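Local coordinates for lipoate-protein ligase, putative (Streptococcus pneumoniae, PDB 1VQZ) that is a putative member of the lipoate-protein ligases, with a ligase A/B catalytic domain followed by the C-terminal domain of the bacterial proteins, at residues A86-L91 with F163-S168; I48-I53 with G74-R79; G56-T61 with G289-I294; I118-Q123 with E207-L212. All blocks are in the same frame, centred on the assembly; numbering follows the deposited sequence.

Contact 1 (A86-L91 with F163-S168); sequences AVYHDL and FDVDLS. With EDO (1,2-ethanediol), chain L.
Asp90 meets Val165 and Asp166 through its carboxylate, and around this one buried acid the contact is organised. OD2 accepts the backbone N-H of Asp166 at 3.0 Å in a nearly straight bond (173°) that arrives on the syn side of the carboxylate, somewhat out of its plane. A water donates a hydrogen bond to the same oxygen and another to Asp164 O, while OD1 accepts the backbone N-H of Asn92, two residues on. The carboxylate is thereby gripped at both oxygens, which fixes its rotation and would be expected to favour the charged form. With CG set between the backbone N and the carbonyl carbon (chi1 75°), the acid lies against Val165, whose CA stands 3.6 Å from Asp90 OD1. Val165 then passes alongside Tyr88, its CG1 lying 3.8 Å from Tyr88 CD2 at the edge of the phenol ring. Tyr88 CD2 also lies 3.5 Å from Asp166 O. Asp166 in turn uses OD1 to accept from both N and OG of Ser168. The whole is a loop pinned beside a short edge strand by a buried carboxylate, with Asp166 capping the turn that leads into helix 169-173 of the ligase catalytic domain.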
loop_
_atom_site.group_PDB
_atom_site.type_symbol
_atom_site.label_atom_id
_atom_site.label_comp_id
_atom_site.label_asym_id
_atom_site.label_seq_id
_atom_site.Cartn_x
_atom_site.Cartn_y
_atom_site.Cartn_z
ATOM N N ALA A 86 0.111 -1.252 -8.243
ATOM C CA ALA A 86 -0.008 0.147 -8.582
ATOM C C ALA A 86 -1.438 0.643 -8.470
ATOM O O ALA A 86 -2.388 -0.038 -8.846
ATOM C CB ALA A 86 0.546 0.416 -9.991
ATOM N N VAL A 87 -1.567 1.841 -7.928
ATOM C CA VAL A 87 -2.865 2.475 -7.750
ATOM C C VAL A 87 -2.858 3.909 -8.303
ATOM O O VAL A 87 -1.897 4.633 -8.094
ATOM C CB VAL A 87 -3.239 2.490 -6.257
ATOM C CG1 VAL A 87 -4.606 2.989 -6.075
ATOM C CG2 VAL A 87 -3.123 1.088 -5.690
ATOM N N TYR A 88 -3.950 4.290 -8.992
ATOM C CA TYR A 88 -4.172 5.658 -9.441
ATOM C C TYR A 88 -4.924 6.505 -8.428
ATOM O O TYR A 88 -6.024 6.166 -7.980
ATOM C CB TYR A 88 -4.900 5.705 -10.797
ATOM C CG TYR A 88 -5.048 7.109 -11.321
ATOM C CD1 TYR A 88 -3.921 7.840 -11.723
ATOM C CD2 TYR A 88 -6.308 7.710 -11.431
ATOM C CE1 TYR A 88 -4.036 9.147 -12.193
ATOM C CE2 TYR A 88 -6.438 9.064 -11.896
ATOM C CZ TYR A 88 -5.304 9.755 -12.274
ATOM O OH TYR A 88 -5.434 11.019 -12.773
ATOM N N HIS A 89 -4.317 7.623 -8.099
ATOM C CA HIS A 89 -4.931 8.659 -7.300
ATOM C C HIS A 89 -5.204 9.891 -8.125
ATOM O O HIS A 89 -4.387 10.287 -8.969
ATOM C CB HIS A 89 -3.966 9.069 -6.172
ATOM C CG HIS A 89 -3.785 8.042 -5.105
ATOM N ND1 HIS A 89 -3.607 6.703 -5.374
ATOM C CD2 HIS A 89 -3.629 8.179 -3.760
ATOM C CE1 HIS A 89 -3.422 6.049 -4.236
ATOM N NE2 HIS A 89 -3.397 6.929 -3.246
ATOM N N ASP A 90 -6.313 10.542 -7.805
ATOM C CA ASP A 90 -6.595 11.869 -8.257
ATOM C C ASP A 90 -7.318 12.658 -7.168
ATOM O O ASP A 90 -7.511 12.161 -6.041
ATOM C CB ASP A 90 -7.289 11.847 -9.651
ATOM C CG ASP A 90 -8.767 11.424 -9.629
ATOM O OD1 ASP A 90 -9.404 11.318 -8.570
ATOM O OD2 ASP A 90 -9.315 11.182 -10.740
ATOM N N LEU A 91 -7.736 13.889 -7.494
ATOM C CA LEU A 91 -8.354 14.750 -6.520
ATOM C C LEU A 91 -9.721 14.245 -6.005
ATOM O O LEU A 91 -10.256 14.829 -5.084
ATOM C CB LEU A 91 -8.509 16.174 -7.070
ATOM C CG LEU A 91 -7.194 16.916 -7.245
ATOM C CD1 LEU A 91 -7.508 18.343 -7.714
ATOM C CD2 LEU A 91 -6.316 16.958 -5.937
ATOM N N PHE A 163 -14.307 8.053 -4.754
ATOM C CA PHE A 163 -15.402 8.947 -4.742
ATOM C C PHE A 163 -15.811 9.350 -6.153
ATOM O O PHE A 163 -16.988 9.210 -6.509
ATOM C CB PHE A 163 -15.164 10.125 -3.800
ATOM C CG PHE A 163 -16.380 10.987 -3.643
ATOM C CD1 PHE A 163 -16.620 12.035 -4.529
ATOM C CD2 PHE A 163 -17.298 10.712 -2.643
ATOM C CE1 PHE A 163 -17.797 12.774 -4.406
ATOM C CE2 PHE A 163 -18.457 11.431 -2.522
ATOM C CZ PHE A 163 -18.708 12.451 -3.401
ATOM N N ASP A 164 -14.869 9.820 -6.956
ATOM C CA ASP A 164 -15.141 10.075 -8.385
ATOM C C ASP A 164 -13.852 10.039 -9.195
ATOM O O ASP A 164 -13.531 10.945 -9.965
ATOM C CB ASP A 164 -15.869 11.422 -8.589
ATOM C CG ASP A 164 -16.482 11.588 -10.009
ATOM O OD1 ASP A 164 -16.573 10.616 -10.810
ATOM O OD2 ASP A 164 -16.961 12.726 -10.294
ATOM N N VAL A 165 -13.094 8.981 -8.983
ATOM C CA VAL A 165 -11.816 8.823 -9.599
ATOM C C VAL A 165 -12.022 8.555 -11.093
ATOM O O VAL A 165 -12.975 7.854 -11.495
ATOM C CB VAL A 165 -11.047 7.655 -8.920
ATOM C CG1 VAL A 165 -9.620 7.501 -9.516
ATOM C CG2 VAL A 165 -10.995 7.892 -7.416
ATOM N N ASP A 166 -11.129 9.063 -11.922
ATOM C CA ASP A 166 -11.096 8.645 -13.334
ATOM C C ASP A 166 -10.482 7.251 -13.395
ATOM O O ASP A 166 -9.276 7.070 -13.221
ATOM C CB ASP A 166 -10.334 9.676 -14.149
ATOM C CG ASP A 166 -10.394 9.424 -15.646
ATOM O OD1 ASP A 166 -10.902 8.364 -16.103
ATOM O OD2 ASP A 166 -9.886 10.312 -16.363
ATOM N N LEU A 167 -11.330 6.249 -13.623
ATOM C CA LEU A 167 -10.902 4.852 -13.598
ATOM C C LEU A 167 -10.212 4.438 -14.911
ATOM O O LEU A 167 -9.800 3.292 -15.030
ATOM C CB LEU A 167 -12.099 3.919 -13.341
ATOM C CG LEU A 167 -12.934 4.175 -12.082
ATOM C CD1 LEU A 167 -14.192 3.243 -12.052
ATOM C CD2 LEU A 167 -12.104 4.058 -10.834
ATOM N N SER A 168 -10.112 5.354 -15.889
ATOM C CA SER A 168 -9.519 5.032 -17.189
ATOM C C SER A 168 -8.013 5.296 -17.282
ATOM O O SER A 168 -7.370 4.886 -18.251
ATOM C CB SER A 168 -10.235 5.806 -18.306
ATOM O OG SER A 168 -9.820 7.167 -18.326
HETATM C C1 EDO L . -0.483 5.823 -0.466
HETATM O O1 EDO L . -1.710 5.308 -0.928
HETATM C C2 EDO L . -0.450 5.488 1.006
HETATM O O2 EDO L . 0.556 6.232 1.657
HETATM O O HOH W 1 -11.646 12.524 -11.050
#

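Contact 2 (I48-I53 with G74-R79); sequences INKPSI and GIEVVR
Strand pairing, a salt bridge and apolar contact join Lys50, Ser52 and Ile53 with Ile75, Glu76 and Val77. The backbones run parallel, with Ser52 beside Glu76 and Ile53 beside Val77. Glu76 uses both its polar main-chain atoms: its N-H goes to Pro51 O at 2.9 Å, and its carbonyl receives Ile53 N at 2.8 Å. Val78 N then reaches Ile53 O at 3.1 Å, continuing the alternation expected of parallel strands. The charged pair lies at one end of this pairing. Lys50, bent at chi3 and chi4, brings NZ to 2.7 Å from Glu76 OE2, on the anti lone pair; Glu76 is itself folded over at chi2 (-65°). A water accepts from Lys50 NZ and donates to Pro51 O and Gly74 O, Gly74 being the positive-phi residue of the Schellman motif that ends helix 67-73. Ser52 OG, beside Glu76 CB, is hydrogen-bonded to Lys50 O and Thr23 OG1. Apolar contact falls to the isoleucines: Ile75 CG2, anti to its own main-chain nitrogen, lies 3.8 Å from Ile53 CG1. Main-chain bonds thus set the register of this beta-alpha-beta unit, whereas the partly exposed ion pair and the water satisfy polar groups where the pairing begins.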
loop_
_atom_site.group_PDB
_atom_site.type_symbol
_atom_site.label_atom_id
_atom_site.label_comp_id
_atom_site.label_asym_id
_atom_site.label_seq_id
_atom_site.Cartn_x
_atom_site.Cartn_y
_atom_site.Cartn_z
ATOM N N ILE A 48 -5.957 13.735 0.396
ATOM C CA ILE A 48 -6.172 13.709 -1.037
ATOM C C ILE A 48 -4.896 14.125 -1.763
ATOM O O ILE A 48 -4.282 15.160 -1.477
ATOM C CB ILE A 48 -7.396 14.611 -1.465
ATOM C CG1 ILE A 48 -8.689 14.149 -0.750
ATOM C CG2 ILE A 48 -7.561 14.603 -2.975
ATOM C CD1 ILE A 48 -9.958 15.002 -1.032
ATOM N N ASN A 49 -4.497 13.262 -2.689
ATOM C CA ASN A 49 -3.354 13.490 -3.591
ATOM C C ASN A 49 -3.820 13.954 -4.933
ATOM O O ASN A 49 -4.870 13.505 -5.417
ATOM C CB ASN A 49 -2.625 12.181 -3.824
ATOM C CG ASN A 49 -1.939 11.661 -2.575
ATOM O OD1 ASN A 49 -1.420 12.457 -1.769
ATOM N ND2 ASN A 49 -1.852 10.296 -2.454
ATOM N N LYS A 50 -3.038 14.863 -5.522
ATOM C CA LYS A 50 -3.105 15.199 -6.928
ATOM C C LYS A 50 -2.843 13.957 -7.826
ATOM O O LYS A 50 -2.341 12.971 -7.354
ATOM C CB LYS A 50 -2.063 16.287 -7.227
ATOM C CG LYS A 50 -0.622 15.767 -7.273
ATOM C CD LYS A 50 0.436 16.876 -6.987
ATOM C CE LYS A 50 0.613 17.888 -8.146
ATOM N NZ LYS A 50 1.185 17.280 -9.367
ATOM N N PRO A 51 -3.189 14.017 -9.134
ATOM C CA PRO A 51 -2.973 12.828 -10.010
ATOM C C PRO A 51 -1.597 12.145 -9.855
ATOM O O PRO A 51 -0.504 12.748 -10.080
ATOM C CB PRO A 51 -3.186 13.368 -11.442
ATOM C CG PRO A 51 -4.229 14.497 -11.220
ATOM C CD PRO A 51 -3.792 15.142 -9.868
ATOM N N SER A 52 -1.659 10.877 -9.511
ATOM C CA SER A 52 -0.493 10.128 -9.068
ATOM C C SER A 52 -0.638 8.647 -9.334
ATOM O O SER A 52 -1.734 8.096 -9.209
ATOM C CB SER A 52 -0.267 10.332 -7.552
ATOM O OG SER A 52 -0.094 11.716 -7.181
ATOM N N ILE A 53 0.464 8.005 -9.728
ATOM C CA ILE A 53 0.586 6.557 -9.643
ATOM C C ILE A 53 1.383 6.210 -8.393
ATOM O O ILE A 53 2.552 6.577 -8.256
ATOM C CB ILE A 53 1.259 5.904 -10.881
ATOM C CG1 ILE A 53 0.526 6.307 -12.177
ATOM C CG2 ILE A 53 1.302 4.374 -10.690
ATOM C CD1 ILE A 53 -0.903 5.741 -12.274
ATOM N N GLY A 74 1.748 14.915 -16.508
ATOM C CA GLY A 74 2.013 15.552 -15.214
ATOM C C GLY A 74 1.662 14.699 -13.988
ATOM O O GLY A 74 1.370 15.215 -12.936
ATOM N N ILE A 75 1.693 13.388 -14.120
ATOM C CA ILE A 75 1.251 12.484 -13.046
ATOM C C ILE A 75 2.459 12.214 -12.144
ATOM O O ILE A 75 3.523 11.849 -12.659
ATOM C CB ILE A 75 0.696 11.191 -13.694
ATOM C CG1 ILE A 75 -0.555 11.532 -14.549
ATOM C CG2 ILE A 75 0.323 10.098 -12.654
ATOM C CD1 ILE A 75 -1.071 10.386 -15.383
ATOM N N GLU A 76 2.322 12.411 -10.829
ATOM C CA GLU A 76 3.392 12.025 -9.858
ATOM C C GLU A 76 3.529 10.495 -9.803
ATOM O O GLU A 76 2.547 9.799 -9.959
ATOM C CB GLU A 76 3.052 12.506 -8.444
ATOM C CG GLU A 76 2.669 13.982 -8.247
ATOM C CD GLU A 76 3.785 14.928 -8.543
ATOM O OE1 GLU A 76 4.929 14.489 -8.593
ATOM O OE2 GLU A 76 3.533 16.129 -8.743
ATOM N N VAL A 77 4.742 9.988 -9.593
ATOM C CA VAL A 77 5.003 8.588 -9.295
ATOM C C VAL A 77 5.723 8.504 -7.939
ATOM O O VAL A 77 6.893 8.945 -7.813
ATOM C CB VAL A 77 5.796 7.872 -10.444
ATOM C CG1 VAL A 77 6.148 6.458 -10.099
ATOM C CG2 VAL A 77 5.024 7.927 -11.742
ATOM N N VAL A 78 5.046 7.887 -6.951
ATOM C CA VAL A 78 5.604 7.728 -5.600
ATOM C C VAL A 78 5.404 6.311 -5.065
ATOM O O VAL A 78 4.344 5.723 -5.236
ATOM C CB VAL A 78 4.993 8.797 -4.646
ATOM C CG1 VAL A 78 5.566 8.720 -3.230
ATOM C CG2 VAL A 78 5.193 10.228 -5.225
ATOM N N ARG A 79 6.447 5.746 -4.481
ATOM C CA ARG A 79 6.382 4.427 -3.864
ATOM C C ARG A 79 5.877 4.583 -2.447
ATOM O O ARG A 79 6.404 5.370 -1.682
ATOM C CB ARG A 79 7.762 3.796 -3.878
ATOM C CG ARG A 79 7.854 2.399 -3.337
ATOM C CD ARG A 79 9.274 2.009 -3.159
ATOM N NE ARG A 79 10.094 1.892 -4.383
ATOM C CZ ARG A 79 10.029 0.904 -5.278
ATOM N NH1 ARG A 79 9.111 -0.050 -5.191
ATOM N NH2 ARG A 79 10.890 0.884 -6.292
HETATM O O HOH W 2 -0.114 15.381 -10.655
#

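Contact 3 (G56-T61 with G289-I294); sequences GRHQNT and GDFFGI. With EDO (1,2-ethanediol), chain D; EDO (1,2-ethanediol), chain S; EDO (1,2-ethanediol), chain J.
His58 and Gly289 carry the main backbone link, Gly289 N donating to His58 O at 2.8 Å. Water closes a second path, accepting from His58 N and donating to Gly289 O at 2.8 Å. Further along, Arg57 bends at chi3 (61°) so that NH2 reaches Gly293 O at 3.0 Å; the bond is rather bent (139°). Another water takes the N-H of Gly293 and, weakly, one from Arg57 NH2. Within the type I turn from Gly56 to Gln59, Gln59 OE1 accepts Gly56 N on an in-plane lone pair. The His58 and Phe291 rings meet rim to rim, His58 CD2 lying 3.8 Å from Phe291 CE1, while His58 ND1 donates to O1 of an ethanediol. Asp290 OD1 accepts a hydrogen bond from the backbone N of Lys270. The loop between strand 52-55 and helix 67-73, in the catalytic part of the chain, thus sits against the loop joining strand 281-289 to helix 298-304 in the C-terminal part, with Phe291 also touching Val271 of strand 269-278.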
loop_
_atom_site.group_PDB
_atom_site.type_symbol
_atom_site.label_atom_id
_atom_site.label_comp_id
_atom_site.label_asym_id
_atom_site.label_seq_id
_atom_site.Cartn_x
_atom_site.Cartn_y
_atom_site.Cartn_z
ATOM N N GLY A 56 3.651 -0.050 -5.137
ATOM C CA GLY A 56 3.899 -0.843 -3.959
ATOM C C GLY A 56 5.355 -0.812 -3.562
ATOM O O GLY A 56 6.263 -0.572 -4.366
ATOM N N ARG A 57 5.569 -1.017 -2.275
ATOM C CA ARG A 57 6.889 -1.014 -1.653
ATOM C C ARG A 57 7.999 -1.839 -2.347
ATOM O O ARG A 57 9.213 -1.486 -2.274
ATOM C CB ARG A 57 6.673 -1.485 -0.191
ATOM C CG ARG A 57 7.834 -1.516 0.648
ATOM C CD ARG A 57 7.435 -1.982 2.033
ATOM N NE ARG A 57 6.888 -3.309 1.981
ATOM C CZ ARG A 57 6.041 -3.841 2.837
ATOM N NH1 ARG A 57 5.570 -3.169 3.881
ATOM N NH2 ARG A 57 5.650 -5.079 2.630
ATOM N N HIS A 58 7.620 -2.925 -3.015
ATOM C CA HIS A 58 8.587 -3.775 -3.676
ATOM C C HIS A 58 8.497 -3.854 -5.195
ATOM O O HIS A 58 9.221 -4.629 -5.795
ATOM C CB HIS A 58 8.548 -5.163 -3.061
ATOM C CG HIS A 58 8.834 -5.176 -1.593
ATOM N ND1 HIS A 58 9.923 -4.529 -1.043
ATOM C CD2 HIS A 58 8.143 -5.705 -0.543
ATOM C CE1 HIS A 58 9.915 -4.693 0.274
ATOM N NE2 HIS A 58 8.845 -5.391 0.608
ATOM N N GLN A 59 7.653 -3.013 -5.813
ATOM C CA GLN A 59 7.495 -3.019 -7.257
ATOM C C GLN A 59 8.782 -2.490 -7.935
ATOM O O GLN A 59 9.470 -1.618 -7.419
ATOM C CB GLN A 59 6.260 -2.205 -7.739
ATOM C CG GLN A 59 4.915 -2.877 -7.522
ATOM C CD GLN A 59 3.763 -2.187 -8.234
ATOM O OE1 GLN A 59 3.183 -1.212 -7.729
ATOM N NE2 GLN A 59 3.409 -2.704 -9.417
ATOM N N ASN A 60 9.058 -3.057 -9.096
ATOM C CA ASN A 60 10.164 -2.648 -9.938
ATOM C C ASN A 60 9.630 -1.550 -10.853
ATOM O O ASN A 60 9.187 -1.797 -11.977
ATOM C CB ASN A 60 10.739 -3.860 -10.684
ATOM C CG ASN A 60 11.976 -3.511 -11.502
ATOM O OD1 ASN A 60 12.312 -2.344 -11.651
ATOM N ND2 ASN A 60 12.615 -4.501 -12.071
ATOM N N THR A 61 9.637 -0.335 -10.292
ATOM C CA THR A 61 8.963 0.840 -10.822
ATOM C C THR A 61 9.295 1.093 -12.286
ATOM O O THR A 61 8.391 1.228 -13.124
ATOM C CB THR A 61 9.278 2.040 -9.973
ATOM O OG1 THR A 61 9.150 1.675 -8.583
ATOM C CG2 THR A 61 8.330 3.184 -10.312
ATOM N N GLY A 289 8.347 -7.139 -6.764
ATOM C CA GLY A 289 7.069 -7.674 -7.188
ATOM C C GLY A 289 5.891 -6.863 -6.716
ATOM O O GLY A 289 6.045 -5.794 -6.055
ATOM N N ASP A 290 4.708 -7.359 -7.074
ATOM C CA ASP A 290 3.437 -6.746 -6.643
ATOM C C ASP A 290 2.644 -7.648 -5.691
ATOM O O ASP A 290 1.464 -7.383 -5.449
ATOM C CB ASP A 290 2.575 -6.327 -7.838
ATOM C CG ASP A 290 2.257 -7.486 -8.812
ATOM O OD1 ASP A 290 2.452 -8.655 -8.500
ATOM O OD2 ASP A 290 1.840 -7.204 -9.943
ATOM N N PHE A 291 3.292 -8.690 -5.185
ATOM C CA PHE A 291 2.788 -9.480 -4.057
ATOM C C PHE A 291 2.524 -8.545 -2.858
ATOM O O PHE A 291 3.051 -7.436 -2.750
ATOM C CB PHE A 291 3.799 -10.558 -3.631
ATOM C CG PHE A 291 5.180 -10.021 -3.313
ATOM C CD1 PHE A 291 5.497 -9.572 -2.025
ATOM C CD2 PHE A 291 6.138 -9.954 -4.291
ATOM C CE1 PHE A 291 6.752 -9.059 -1.712
ATOM C CE2 PHE A 291 7.437 -9.464 -3.978
ATOM C CZ PHE A 291 7.714 -8.979 -2.701
ATOM N N PHE A 292 1.647 -8.979 -1.981
ATOM C CA PHE A 292 1.386 -8.234 -0.779
ATOM C C PHE A 292 1.850 -9.003 0.424
ATOM O O PHE A 292 1.535 -10.156 0.562
ATOM C CB PHE A 292 -0.103 -7.959 -0.610
ATOM C CG PHE A 292 -0.397 -7.297 0.671
ATOM C CD1 PHE A 292 -0.162 -5.922 0.814
ATOM C CD2 PHE A 292 -0.771 -8.039 1.790
ATOM C CE1 PHE A 292 -0.359 -5.301 2.025
ATOM C CE2 PHE A 292 -0.979 -7.406 3.024
ATOM C CZ PHE A 292 -0.755 -6.039 3.130
ATOM N N GLY A 293 2.546 -8.313 1.329
ATOM C CA GLY A 293 2.867 -8.815 2.634
ATOM C C GLY A 293 2.787 -7.643 3.582
ATOM O O GLY A 293 3.100 -6.476 3.229
ATOM N N ILE A 294 2.381 -7.939 4.795
ATOM C CA ILE A 294 2.220 -6.895 5.839
ATOM C C ILE A 294 3.565 -6.302 6.270
ATOM O O ILE A 294 3.634 -5.143 6.651
ATOM C CB ILE A 294 1.488 -7.451 7.086
ATOM C CG1 ILE A 294 0.024 -7.721 6.782
ATOM C CG2 ILE A 294 1.520 -6.454 8.220
ATOM C CD1 ILE A 294 -0.590 -8.702 7.774
HETATM C C1 EDO D . 12.268 -3.907 -4.236
HETATM O O1 EDO D . 12.105 -4.721 -3.099
HETATM C C2 EDO D . 12.315 -2.436 -3.875
HETATM O O2 EDO D . 13.457 -2.190 -3.103
HETATM C C1 EDO S . 13.105 -2.655 0.386
HETATM O O1 EDO S . 13.203 -3.906 1.179
HETATM C C2 EDO S . 11.737 -2.246 -0.211
HETATM O O2 EDO S . 11.403 -0.834 -0.359
HETATM C C1 EDO J . 15.798 -2.130 -10.337
HETATM O O1 EDO J . 15.013 -1.845 -11.504
HETATM C C2 EDO J . 16.034 -3.635 -10.338
HETATM O O2 EDO J . 16.622 -3.996 -11.592
HETATM O O HOH W 3 4.714 -6.529 0.360
HETATM O O HOH W 4 5.092 -4.140 -3.996
#

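Contact 4 (I118-Q123 with E207-L212); sequences INTLAQ and EKFRDL
Thr120 turns CG2 toward Phe209 and Leu212 because that methyl stands anti to its main-chain nitrogen, its hydroxyl being placed beside the nitrogen instead (chi1 -58°). Phe209 likewise has CG opposite its own nitrogen (chi1 -176°), which sends the ring out from its helix toward Thr120 and Leu121. This is a helix-helix packing contact in the ligase catalytic domain: the segments run at 123° between their N-to-C directions, with axes approaching to 10.8 Å. Such spacing fits side chains meeting between the helices without close backbone contact. Thr120 is the centre, its CG2 lying 3.9 Å from Leu212 CB and 3.9 Å from Phe209 CE1. The methyl does the touching here, while the hydroxyl is turned back to Pro116 O within its own helix and so is satisfied. Leu121 adds a second methyl near the same corner of the ring, which is also touched by Ile196 and Leu94, the latter on strand 93-101. Gln123, which is exposed and bent at chi2, crosses Leu212 at about a right angle, with Gln123 NE2 4.0 Å from Leu212 CD2. Deeper in, the corner of the Phe209 ring is met most closely by Leu121, whose CD2 stands 3.7 Å from Phe209 CE1.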
loop_
_atom_site.group_PDB
_atom_site.type_symbol
_atom_site.label_atom_id
_atom_site.label_comp_id
_atom_site.label_asym_id
_atom_site.label_seq_id
_atom_site.Cartn_x
_atom_site.Cartn_y
_atom_site.Cartn_z
ATOM N N ILE A 118 -19.900 2.834 6.525
ATOM C CA ILE A 118 -21.202 2.225 6.166
ATOM C C ILE A 118 -22.336 3.127 6.591
ATOM O O ILE A 118 -23.331 3.298 5.863
ATOM C CB ILE A 118 -21.416 0.822 6.848
ATOM C CG1 ILE A 118 -20.437 -0.251 6.346
ATOM C CG2 ILE A 118 -22.852 0.304 6.670
ATOM C CD1 ILE A 118 -20.085 -0.181 4.897
ATOM N N ASN A 119 -22.195 3.673 7.789
ATOM C CA ASN A 119 -23.216 4.491 8.403
ATOM C C ASN A 119 -23.312 5.887 7.780
ATOM O O ASN A 119 -24.427 6.360 7.520
ATOM C CB ASN A 119 -22.978 4.586 9.910
ATOM C CG ASN A 119 -23.367 3.296 10.664
ATOM O OD1 ASN A 119 -24.018 2.401 10.120
ATOM N ND2 ASN A 119 -22.972 3.216 11.925
ATOM N N THR A 120 -22.165 6.531 7.562
ATOM C CA THR A 120 -22.071 7.778 6.756
ATOM C C THR A 120 -22.822 7.577 5.425
ATOM O O THR A 120 -23.721 8.345 5.095
ATOM C CB THR A 120 -20.591 8.205 6.501
ATOM O OG1 THR A 120 -19.901 8.391 7.747
ATOM C CG2 THR A 120 -20.474 9.523 5.673
ATOM N N LEU A 121 -22.515 6.494 4.711
ATOM C CA LEU A 121 -23.198 6.183 3.442
ATOM C C LEU A 121 -24.695 5.894 3.625
ATOM O O LEU A 121 -25.517 6.341 2.804
ATOM C CB LEU A 121 -22.508 5.017 2.712
ATOM C CG LEU A 121 -21.142 5.394 2.104
ATOM C CD1 LEU A 121 -20.406 4.179 1.636
ATOM C CD2 LEU A 121 -21.273 6.381 0.957
ATOM N N ALA A 122 -25.069 5.195 4.705
ATOM C CA ALA A 122 -26.485 4.944 4.944
ATOM C C ALA A 122 -27.252 6.231 5.209
ATOM O O ALA A 122 -28.409 6.334 4.816
ATOM C CB ALA A 122 -26.706 3.931 6.094
ATOM N N GLN A 123 -26.649 7.187 5.905
ATOM C CA GLN A 123 -27.247 8.532 6.042
ATOM C C GLN A 123 -27.528 9.151 4.657
ATOM O O GLN A 123 -28.484 9.902 4.485
ATOM C CB GLN A 123 -26.283 9.483 6.781
ATOM C CG GLN A 123 -26.874 10.873 7.167
ATOM C CD GLN A 123 -26.087 12.115 6.646
ATOM O OE1 GLN A 123 -25.786 12.205 5.457
ATOM N NE2 GLN A 123 -25.810 13.090 7.538
ATOM N N GLU A 207 -14.878 16.575 -0.732
ATOM C CA GLU A 207 -14.560 17.294 0.522
ATOM C C GLU A 207 -15.675 17.213 1.535
ATOM O O GLU A 207 -15.425 17.087 2.729
ATOM C CB GLU A 207 -14.283 18.774 0.266
ATOM C CG GLU A 207 -13.013 19.084 -0.536
ATOM C CD GLU A 207 -13.213 18.945 -2.062
ATOM O OE1 GLU A 207 -14.338 18.638 -2.519
ATOM O OE2 GLU A 207 -12.235 19.116 -2.807
ATOM N N LYS A 208 -16.917 17.337 1.062
ATOM C CA LYS A 208 -18.091 17.184 1.908
ATOM C C LYS A 208 -18.149 15.776 2.489
ATOM O O LYS A 208 -18.358 15.591 3.694
ATOM C CB LYS A 208 -19.370 17.468 1.086
ATOM C CG LYS A 208 -20.679 17.331 1.868
ATOM C CD LYS A 208 -20.830 18.323 3.066
ATOM C CE LYS A 208 -22.044 17.974 3.911
ATOM N NZ LYS A 208 -22.398 19.018 4.912
ATOM N N PHE A 209 -17.951 14.781 1.626
ATOM C CA PHE A 209 -17.918 13.397 2.069
ATOM C C PHE A 209 -16.829 13.175 3.163
ATOM O O PHE A 209 -17.083 12.560 4.207
ATOM C CB PHE A 209 -17.687 12.467 0.868
ATOM C CG PHE A 209 -17.741 11.000 1.237
ATOM C CD1 PHE A 209 -18.931 10.434 1.662
ATOM C CD2 PHE A 209 -16.606 10.224 1.237
ATOM C CE1 PHE A 209 -19.004 9.073 2.047
ATOM C CE2 PHE A 209 -16.665 8.872 1.604
ATOM C CZ PHE A 209 -17.877 8.300 2.016
ATOM N N ARG A 210 -15.632 13.675 2.891
ATOM C CA ARG A 210 -14.507 13.644 3.845
ATOM C C ARG A 210 -14.897 14.224 5.220
ATOM O O ARG A 210 -14.641 13.623 6.273
ATOM C CB ARG A 210 -13.359 14.442 3.247
ATOM C CG ARG A 210 -12.129 14.631 4.152
ATOM C CD ARG A 210 -11.225 15.736 3.641
ATOM N NE ARG A 210 -11.909 17.022 3.778
ATOM C CZ ARG A 210 -11.590 18.153 3.144
ATOM N NH1 ARG A 210 -10.565 18.206 2.349
ATOM N NH2 ARG A 210 -12.295 19.255 3.337
ATOM N N ASP A 211 -15.512 15.394 5.198
ATOM C CA ASP A 211 -15.913 16.054 6.414
ATOM C C ASP A 211 -17.041 15.320 7.146
ATOM O O ASP A 211 -17.039 15.306 8.373
ATOM C CB ASP A 211 -16.251 17.505 6.113
ATOM C CG ASP A 211 -15.003 18.315 5.715
ATOM O OD1 ASP A 211 -13.885 17.771 5.807
ATOM O OD2 ASP A 211 -15.112 19.506 5.356
ATOM N N LEU A 212 -17.983 14.704 6.413
ATOM C CA LEU A 212 -19.016 13.858 7.054
ATOM C C LEU A 212 -18.391 12.654 7.724
ATOM O O LEU A 212 -18.769 12.282 8.817
ATOM C CB LEU A 212 -20.051 13.363 6.046
ATOM C CG LEU A 212 -21.152 14.314 5.625
ATOM C CD1 LEU A 212 -21.865 13.812 4.306
ATOM C CD2 LEU A 212 -22.175 14.577 6.700
#

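From the N terminus, the first loop to close is that of contact 2, which joins the two strands of the beta-alpha-beta unit formed by strand 52-55, helix 67-73 and strand 76-79. Contact 3 opens inside it at 56-61 and closes only at 289-294, so the two cross; Arg79 NH1 joins them by reaching Gln59 O. Contact 1 begins after contact 2 has closed and shares its small sheet, strand 52-55 lying between 76-79 and 87-89. Contact 4 opens at 118-123 within the loop of contact 1 and closes at 207-212, making another crossing, with Phe163 packed on Phe209. Contacts 1 and 4 both nest inside contact 3, which alone of the four ties the catalytic part to the C-terminal one.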